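Local coordinates for outer surface protein (Bacillus cereus ATCC 14579, PDB 1X7F) that is of unknown function but probably hydrolyses glycosides of N-acetylmuramic acid 6-phosphate from the bacterial cell wall, at residues H275-A280 / K358-T363. Numbering follows the deposited sequence.
Sequences HFVDEA and KNIVGT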
# COMPACT_ATOMS: atom_id res chain seq x y z
N HIS A 275 18.00 11.10 0.83
CA HIS A 275 18.77 11.94 1.72
C HIS A 275 20.00 12.42 0.96
O HIS A 275 20.79 11.62 0.47
CB HIS A 275 19.22 11.17 2.97
CG HIS A 275 18.09 10.60 3.77
ND1 HIS A 275 17.45 11.31 4.77
CD2 HIS A 275 17.49 9.38 3.73
CE1 HIS A 275 16.50 10.56 5.30
NE2 HIS A 275 16.51 9.38 4.70
N PHE A 276 20.16 13.74 0.86
CA PHE A 276 21.31 14.32 0.19
C PHE A 276 22.60 14.30 1.00
O PHE A 276 22.57 14.44 2.22
CB PHE A 276 20.98 15.74 -0.26
CG PHE A 276 19.95 15.80 -1.33
CD1 PHE A 276 18.67 16.28 -1.06
CD2 PHE A 276 20.24 15.31 -2.61
CE1 PHE A 276 17.69 16.31 -2.06
CE2 PHE A 276 19.29 15.33 -3.60
CZ PHE A 276 18.01 15.83 -3.34
N VAL A 277 23.73 14.14 0.31
CA VAL A 277 25.04 14.38 0.95
C VAL A 277 25.26 15.88 1.11
O VAL A 277 24.67 16.68 0.37
CB VAL A 277 26.23 13.74 0.16
CG1 VAL A 277 26.01 12.25 -0.04
CG2 VAL A 277 26.49 14.46 -1.19
N ASP A 278 26.09 16.27 2.08
CA ASP A 278 26.42 17.68 2.33
C ASP A 278 26.92 18.44 1.09
O ASP A 278 26.67 19.63 0.93
CB ASP A 278 27.47 17.80 3.44
CG ASP A 278 26.93 17.39 4.81
OD1 ASP A 278 25.69 17.33 5.00
OD2 ASP A 278 27.69 17.12 5.77
N GLU A 279 27.61 17.72 0.22
CA GLU A 279 28.26 18.30 -0.94
C GLU A 279 27.34 18.53 -2.15
O GLU A 279 27.75 19.15 -3.13
CB GLU A 279 29.47 17.44 -1.35
CG GLU A 279 30.54 17.29 -0.26
CD GLU A 279 30.10 16.40 0.91
OE1 GLU A 279 29.42 15.37 0.69
OE2 GLU A 279 30.45 16.74 2.07
N ALA A 280 26.09 18.05 -2.07
CA ALA A 280 25.14 18.14 -3.19
C ALA A 280 24.86 19.59 -3.57
O ALA A 280 24.51 20.41 -2.71
CB ALA A 280 23.83 17.39 -2.86
N LYS A 358 31.46 10.27 -12.04
CA LYS A 358 30.19 10.41 -11.35
C LYS A 358 30.37 11.14 -10.02
O LYS A 358 31.35 10.91 -9.32
CB LYS A 358 29.57 9.04 -11.09
CG LYS A 358 29.36 8.21 -12.34
CD LYS A 358 28.51 6.99 -12.02
CE LYS A 358 28.60 5.95 -13.12
NZ LYS A 358 27.72 4.79 -12.80
N ASN A 359 29.43 12.03 -9.69
CA ASN A 359 29.34 12.61 -8.35
C ASN A 359 28.26 11.89 -7.54
O ASN A 359 27.18 11.60 -8.07
CB ASN A 359 28.99 14.10 -8.42
CG ASN A 359 30.13 14.97 -8.97
OD1 ASN A 359 29.91 16.14 -9.27
ND2 ASN A 359 31.34 14.41 -9.11
N ILE A 360 28.51 11.59 -6.27
CA ILE A 360 27.40 11.06 -5.43
C ILE A 360 26.56 12.23 -4.91
O ILE A 360 27.09 13.21 -4.40
CB ILE A 360 27.87 10.15 -4.23
CG1 ILE A 360 26.63 9.73 -3.41
CG2 ILE A 360 28.92 10.86 -3.34
CD1 ILE A 360 26.88 8.74 -2.30
N VAL A 361 25.24 12.10 -5.04
CA VAL A 361 24.31 13.20 -4.74
C VAL A 361 23.56 12.94 -3.44
O VAL A 361 23.36 13.85 -2.63
CB VAL A 361 23.35 13.45 -5.94
CG1 VAL A 361 22.19 14.35 -5.57
CG2 VAL A 361 24.12 14.07 -7.11
N GLY A 362 23.16 11.69 -3.22
CA GLY A 362 22.45 11.29 -2.04
C GLY A 362 22.23 9.79 -1.98
O GLY A 362 22.84 9.03 -2.73
N THR A 363 21.38 9.37 -1.05
CA THR A 363 21.05 7.95 -0.90
C THR A 363 19.56 7.81 -0.66
O THR A 363 18.96 8.61 0.05
CB THR A 363 21.79 7.29 0.28
OG1 THR A 363 21.61 8.06 1.47
CG2 THR A 363 23.31 7.21 0.07
O HOH W 1 23.04 10.33 1.72
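H275 and T363 form an antiparallel hydrogen-bonded pair where strand 270-276 ends against strand 358-364. H275 N donates to T363 O at 2.8 Å, and the bond is almost straight, 174° at the hydrogen. T363 N returns a bond to H275 O. A water donates to the same H275 O and also bonds T363 OG1, so this carbonyl has two partners. F276 and G362 follow as a non-hydrogen-bonded pair, with their CA atoms 3.9 Å apart. G362 has no side chain, which lets the backbones come this close. On its other side the strand carries a classic beta bulge, V361 and G362 together set opposite V331 of strand 330-334.

The F276 side chain runs beside V361, pointing the same way. Its CB lies 3.9 Å from V361 O. CG is slightly farther from that oxygen. With chi1 at -68° the ring swings to the side of the backbone N, and its CD2 edge reaches V361 O at 3.4 Å, with the oxygen in the ring plane. CE2 then meets V361 CG1 at 3.6 Å. Helix 282-289 packs on both side chains through T288.

V277 N extends the pairing past the end of its strand with a bond to V361 O. V277 CG2 sits 3.5 Å from I360 O. V277 also opens a type I turn to A280, whose CB touches V361 O at 3.6 Å.

The contact joins two neighbouring strands of the mixed sheet in the C-terminal domain. V361 O accepts one N-H bond and also has the CA-H and the ring edge of F276 against it. Hydrogens at that edge carry slight positive charge, so they probably favour the carbonyl weakly while the apolar carbons pack against V361.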